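Local coordinates for protein N-alpha-acetyltransferase 35, NatC auxiliary subunit (Saccharomyces cerevisiae, PDB 6YGA) that serves as the auxiliary subunit of the NatC N-terminal acetyltransferase, which acetylates the N-terminal methionine of the L-A virus Gag protein, at residues L110-L115 and Y276-R281; I227-H232 and L247-E252. All coordinates share one frame; numbering follows the deposited sequence.

How the interactions relate
Both contacts are buried and lack any hydrogen bond between their segments, yet they join different kinds of element. Interaction 1 sets a turn-forming loop against the short helix 276-280, and its chemistry is mixed: methyl groups meet a backbone carbonyl oxygen and a side-chain amide, with the Naa38 subunit close by. Interaction 2 pairs two longer helices, 215-231 and 245-260, through a small apolar seam, and no other subunit touches it. The centres of interactions 1 and 2 lie about 27 Å apart. Helices 85-104 and 142-167 adjoin both, so the two contacts belong to one helical body, and helix 276-280 directly follows helix 245-260 in the chain.

Interaction 1. Residues L110-L115 and Y276-R281; sequences LPTTVL and YIQKHR
The methyl CG2 of Thr112 meets the amide of Gln278 past its nitrogen end, tilted out of the amide plane and 3.7 Å from NE2. Away from the loop, the imidazole of His280 has the hydroxyl of Tyr276 over the centre of one face and CG of Lys279 toward the rim of the other. At its edge, in plane, ND1 makes a weak hydrogen bond of 3.5 Å to Tyr276 O, and it lies over one face of the Tyr276 ring, toward the rim. The amide oxygen of Gln278 accepts from the backbone N of Arg288. The partner loop, between helices 85-104 and 118-129, makes a type I beta turn from Leu110 to Thr113, with Leu110 O gripped from opposite faces by Thr113 N and Leu115 N. To this loop the short helix 276-280 presents Ile277. With CG1 anti to the backbone N (chi1 -170°), CD1 reaches 4.2 Å from CB of Leu115, while CG2 comes within 3.5 Å of Leu115 O. Met182 and Glu121 also touch Ile277, and Leu115 rests on Leu124 of helix 118-129. Just beyond the helix, Arg281 O accepts a hydrogen bond from Arg51 of the Naa38 subunit.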
loop_
_atom_site.group_PDB
_atom_site.type_symbol
_atom_site.label_atom_id
_atom_site.label_comp_id
_atom_site.label_asym_id
_atom_site.label_seq_id
_atom_site.Cartn_x
_atom_site.Cartn_y
_atom_site.Cartn_z
ATOM N N LEU B 110 0.386 -16.336 -0.878
ATOM C CA LEU B 110 0.997 -17.547 -0.341
ATOM C C LEU B 110 0.385 -18.827 -0.904
ATOM O O LEU B 110 1.150 -19.768 -1.178
ATOM C CB LEU B 110 0.917 -17.511 1.192
ATOM C CG LEU B 110 1.631 -18.603 1.987
ATOM C CD1 LEU B 110 3.115 -18.636 1.658
ATOM C CD2 LEU B 110 1.419 -18.389 3.478
ATOM N N PRO B 111 -0.936 -18.946 -1.104
ATOM C CA PRO B 111 -1.454 -20.188 -1.702
ATOM C C PRO B 111 -0.923 -20.479 -3.098
ATOM O O PRO B 111 -0.857 -21.652 -3.484
ATOM C CB PRO B 111 -2.972 -19.963 -1.713
ATOM C CG PRO B 111 -3.218 -19.015 -0.611
ATOM C CD PRO B 111 -2.038 -18.087 -0.626
ATOM N N THR B 112 -0.543 -19.462 -3.871
ATOM C CA THR B 112 -0.072 -19.683 -5.234
ATOM C C THR B 112 1.444 -19.785 -5.337
ATOM O O THR B 112 1.959 -19.996 -6.441
ATOM C CB THR B 112 -0.563 -18.566 -6.164
ATOM O OG1 THR B 112 -0.089 -17.300 -5.691
ATOM C CG2 THR B 112 -2.084 -18.549 -6.232
ATOM N N THR B 113 2.168 -19.632 -4.228
ATOM C CA THR B 113 3.625 -19.711 -4.251
ATOM C C THR B 113 4.128 -20.867 -3.393
ATOM O O THR B 113 4.261 -21.993 -3.883
ATOM C CB THR B 113 4.250 -18.388 -3.790
ATOM O OG1 THR B 113 3.808 -18.071 -2.464
ATOM C CG2 THR B 113 3.859 -17.256 -4.730
ATOM N N VAL B 114 4.400 -20.607 -2.111
ATOM C CA VAL B 114 4.986 -21.636 -1.252
ATOM C C VAL B 114 4.026 -22.806 -1.065
ATOM O O VAL B 114 4.443 -23.972 -1.058
ATOM C CB VAL B 114 5.405 -21.021 0.097
ATOM C CG1 VAL B 114 5.951 -22.091 1.035
ATOM C CG2 VAL B 114 6.438 -19.925 -0.123
ATOM N N LEU B 115 2.731 -22.522 -0.919
ATOM C CA LEU B 115 1.748 -23.567 -0.664
ATOM C C LEU B 115 1.313 -24.311 -1.920
ATOM O O LEU B 115 0.656 -25.348 -1.800
ATOM C CB LEU B 115 0.519 -22.977 0.034
ATOM C CG LEU B 115 0.737 -22.464 1.457
ATOM C CD1 LEU B 115 -0.587 -22.044 2.077
ATOM C CD2 LEU B 115 1.423 -23.521 2.306
ATOM N N TYR B 276 -3.842 -27.523 -6.888
ATOM C CA TYR B 276 -4.573 -28.618 -6.257
ATOM C C TYR B 276 -5.012 -28.257 -4.843
ATOM O O TYR B 276 -6.125 -28.596 -4.423
ATOM C CB TYR B 276 -3.698 -29.876 -6.246
ATOM C CG TYR B 276 -4.286 -31.080 -5.537
ATOM C CD1 TYR B 276 -4.083 -31.280 -4.176
ATOM C CD2 TYR B 276 -5.021 -32.032 -6.234
ATOM C CE1 TYR B 276 -4.612 -32.383 -3.526
ATOM C CE2 TYR B 276 -5.551 -33.140 -5.591
ATOM C CZ TYR B 276 -5.343 -33.308 -4.238
ATOM O OH TYR B 276 -5.868 -34.407 -3.595
ATOM N N ILE B 277 -4.150 -27.566 -4.093
ATOM C CA ILE B 277 -4.460 -27.270 -2.700
ATOM C C ILE B 277 -5.628 -26.297 -2.593
ATOM O O ILE B 277 -6.387 -26.335 -1.617
ATOM C CB ILE B 277 -3.210 -26.734 -1.980
ATOM C CG1 ILE B 277 -3.457 -26.665 -0.473
ATOM C CG2 ILE B 277 -2.816 -25.365 -2.523
ATOM C CD1 ILE B 277 -2.313 -26.054 0.294
ATOM N N GLN B 278 -5.801 -25.417 -3.581
ATOM C CA GLN B 278 -6.951 -24.523 -3.560
ATOM C C GLN B 278 -8.253 -25.287 -3.743
ATOM O O GLN B 278 -9.305 -24.838 -3.280
ATOM C CB GLN B 278 -6.822 -23.457 -4.649
ATOM C CG GLN B 278 -5.541 -22.643 -4.591
ATOM C CD GLN B 278 -5.490 -21.552 -5.650
ATOM O OE1 GLN B 278 -6.461 -20.821 -5.855
ATOM N NE2 GLN B 278 -4.356 -21.440 -6.330
ATOM N N LYS B 279 -8.208 -26.437 -4.408
ATOM C CA LYS B 279 -9.443 -27.127 -4.755
ATOM C C LYS B 279 -9.900 -28.080 -3.658
ATOM O O LYS B 279 -11.109 -28.254 -3.464
ATOM C CB LYS B 279 -9.262 -27.873 -6.082
ATOM C CG LYS B 279 -10.436 -28.739 -6.500
ATOM C CD LYS B 279 -10.251 -29.252 -7.923
ATOM C CE LYS B 279 -11.456 -30.056 -8.382
ATOM N NZ LYS B 279 -11.491 -30.235 -9.862
ATOM N N HIS B 280 -8.968 -28.682 -2.924
ATOM C CA HIS B 280 -9.304 -29.728 -1.967
ATOM C C HIS B 280 -9.135 -29.315 -0.512
ATOM O O HIS B 280 -9.924 -29.741 0.337
ATOM C CB HIS B 280 -8.462 -30.973 -2.255
ATOM C CG HIS B 280 -8.814 -31.648 -3.544
ATOM N ND1 HIS B 280 -8.166 -31.380 -4.731
ATOM C CD2 HIS B 280 -9.760 -32.573 -3.832
ATOM C CE1 HIS B 280 -8.692 -32.119 -5.692
ATOM N NE2 HIS B 280 -9.660 -32.850 -5.173
ATOM N N ARG B 281 -8.136 -28.497 -0.191
ATOM C CA ARG B 281 -8.036 -27.951 1.154
ATOM C C ARG B 281 -9.110 -26.887 1.356
ATOM O O ARG B 281 -9.579 -26.260 0.401
ATOM C CB ARG B 281 -6.635 -27.380 1.393
ATOM C CG ARG B 281 -6.467 -26.571 2.676
ATOM C CD ARG B 281 -5.016 -26.515 3.122
ATOM N NE ARG B 281 -4.689 -27.614 4.024
ATOM C CZ ARG B 281 -4.695 -27.517 5.350
ATOM N NH1 ARG B 281 -5.002 -26.366 5.932
ATOM N NH2 ARG B 281 -4.385 -28.569 6.096
#

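Interaction 2. Residues I227-H232 and L247-E252; sequences IICLVH and LDELIE
Cys229 and Leu250 meet across two helices, each of which spends its backbone bonds on itself, such as Val231 N to Ile227 O at 3.0 Å. Between the helices the nearest polar approach is that of Cys229 SG to Leu250 N, 3.7 Å, and it is a van der Waals contact. The thiol sits beside its own backbone N, anti to the carbonyl carbon (chi1 -63°), which aims it at the backbone joining Glu249 and Leu250, and SG also lies 3.8 Å from CB of Glu249. CB of Cys229 and CB of Leu250 face each other at 3.9 Å. The two helices run roughly antiparallel, with the short helix 235-238 in the connection between them; the axes of 227-231 and 247-252 come within 9.0 Å, with 149° between their N-to-C directions. Leu250 holds CG anti to its amide nitrogen (chi1 176°), which carries its branch toward Leu230, where the two CD2 methyls meet at 4.3 Å. Phe300 and Leu97, from helices 298-311 and 85-104, also touch Leu230. At the linker end, the ring of His232 stacks on that of His246 and its ND1 is hydrogen-bonded to Asp235, while Asp248 forms a salt bridge with Lys308 of helix 298-311.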
loop_
_atom_site.group_PDB
_atom_site.type_symbol
_atom_site.label_atom_id
_atom_site.label_comp_id
_atom_site.label_asym_id
_atom_site.label_seq_id
_atom_site.Cartn_x
_atom_site.Cartn_y
_atom_site.Cartn_z
ATOM N N ILE B 227 19.043 -21.674 1.487
ATOM C CA ILE B 227 17.984 -21.942 2.455
ATOM C C ILE B 227 18.502 -21.771 3.878
ATOM O O ILE B 227 17.809 -21.224 4.744
ATOM C CB ILE B 227 17.391 -23.344 2.221
ATOM C CG1 ILE B 227 16.753 -23.419 0.829
ATOM C CG2 ILE B 227 16.364 -23.688 3.290
ATOM C CD1 ILE B 227 16.104 -24.749 0.511
ATOM N N ILE B 228 19.736 -22.217 4.137
ATOM C CA ILE B 228 20.344 -22.030 5.454
ATOM C C ILE B 228 20.425 -20.547 5.800
ATOM O O ILE B 228 20.146 -20.141 6.935
ATOM C CB ILE B 228 21.729 -22.701 5.503
ATOM C CG1 ILE B 228 21.580 -24.224 5.487
ATOM C CG2 ILE B 228 22.515 -22.239 6.724
ATOM C CD1 ILE B 228 22.890 -24.974 5.562
ATOM N N CYS B 229 20.796 -19.714 4.826
ATOM C CA CYS B 229 20.880 -18.278 5.073
ATOM C C CYS B 229 19.510 -17.685 5.379
ATOM O O CYS B 229 19.388 -16.808 6.242
ATOM C CB CYS B 229 21.509 -17.577 3.872
ATOM S SG CYS B 229 23.214 -18.072 3.532
ATOM N N LEU B 230 18.467 -18.144 4.682
ATOM C CA LEU B 230 17.128 -17.619 4.937
ATOM C C LEU B 230 16.643 -18.008 6.327
ATOM O O LEU B 230 15.925 -17.240 6.979
ATOM C CB LEU B 230 16.150 -18.112 3.869
ATOM C CG LEU B 230 16.417 -17.674 2.425
ATOM C CD1 LEU B 230 15.571 -18.475 1.441
ATOM C CD2 LEU B 230 16.160 -16.186 2.265
ATOM N N VAL B 231 17.018 -19.203 6.794
ATOM C CA VAL B 231 16.654 -19.629 8.140
ATOM C C VAL B 231 17.355 -18.769 9.186
ATOM O O VAL B 231 16.827 -18.556 10.284
ATOM C CB VAL B 231 16.976 -21.125 8.316
ATOM C CG1 VAL B 231 16.704 -21.570 9.742
ATOM C CG2 VAL B 231 16.162 -21.953 7.334
ATOM N N HIS B 232 18.530 -18.241 8.859
ATOM C CA HIS B 232 19.291 -17.418 9.788
ATOM C C HIS B 232 18.795 -15.981 9.870
ATOM O O HIS B 232 19.383 -15.190 10.614
ATOM C CB HIS B 232 20.768 -17.416 9.398
ATOM C CG HIS B 232 21.547 -18.552 9.981
ATOM N ND1 HIS B 232 21.972 -18.565 11.291
ATOM C CD2 HIS B 232 21.983 -19.709 9.431
ATOM C CE1 HIS B 232 22.635 -19.684 11.525
ATOM N NE2 HIS B 232 22.657 -20.395 10.413
ATOM N N LEU B 247 24.272 -13.091 5.409
ATOM C CA LEU B 247 23.749 -12.219 4.363
ATOM C C LEU B 247 24.716 -12.129 3.191
ATOM O O LEU B 247 24.288 -12.074 2.032
ATOM C CB LEU B 247 23.460 -10.830 4.927
ATOM C CG LEU B 247 22.295 -10.783 5.914
ATOM C CD1 LEU B 247 22.251 -9.450 6.643
ATOM C CD2 LEU B 247 20.985 -11.049 5.190
ATOM N N ASP B 248 26.022 -12.103 3.471
ATOM C CA ASP B 248 27.002 -12.097 2.387
ATOM C C ASP B 248 27.016 -13.434 1.655
ATOM O O ASP B 248 27.129 -13.469 0.425
ATOM C CB ASP B 248 28.397 -11.764 2.925
ATOM C CG ASP B 248 28.536 -10.310 3.368
ATOM O OD1 ASP B 248 27.842 -9.432 2.812
ATOM O OD2 ASP B 248 29.358 -10.044 4.271
ATOM N N GLU B 249 26.901 -14.544 2.391
ATOM C CA GLU B 249 26.828 -15.853 1.746
ATOM C C GLU B 249 25.595 -15.960 0.860
ATOM O O GLU B 249 25.643 -16.569 -0.215
ATOM C CB GLU B 249 26.819 -16.965 2.795
ATOM C CG GLU B 249 28.055 -17.019 3.668
ATOM C CD GLU B 249 27.941 -18.060 4.760
ATOM O OE1 GLU B 249 27.222 -19.061 4.554
ATOM O OE2 GLU B 249 28.561 -17.872 5.827
ATOM N N LEU B 250 24.478 -15.376 1.299
ATOM C CA LEU B 250 23.265 -15.398 0.489
ATOM C C LEU B 250 23.478 -14.679 -0.836
ATOM O O LEU B 250 22.968 -15.113 -1.876
ATOM C CB LEU B 250 22.109 -14.770 1.267
ATOM C CG LEU B 250 20.777 -14.617 0.531
ATOM C CD1 LEU B 250 20.275 -15.965 0.038
ATOM C CD2 LEU B 250 19.746 -13.952 1.431
ATOM N N ILE B 251 24.238 -13.584 -0.819
ATOM C CA ILE B 251 24.518 -12.843 -2.046
ATOM C C ILE B 251 25.437 -13.650 -2.958
ATOM O O ILE B 251 25.197 -13.758 -4.166
ATOM C CB ILE B 251 25.119 -11.466 -1.710
ATOM C CG1 ILE B 251 24.081 -10.585 -1.011
ATOM C CG2 ILE B 251 25.646 -10.786 -2.964
ATOM C CD1 ILE B 251 24.654 -9.317 -0.399
ATOM N N GLU B 252 26.502 -14.227 -2.393
ATOM C CA GLU B 252 27.450 -14.994 -3.197
ATOM C C GLU B 252 26.769 -16.178 -3.868
ATOM O O GLU B 252 26.952 -16.417 -5.068
ATOM C CB GLU B 252 28.610 -15.474 -2.324
ATOM C CG GLU B 252 29.399 -14.358 -1.664
ATOM C CD GLU B 252 30.294 -14.865 -0.552
ATOM O OE1 GLU B 252 30.241 -16.077 -0.254
ATOM O OE2 GLU B 252 31.045 -14.051 0.027
#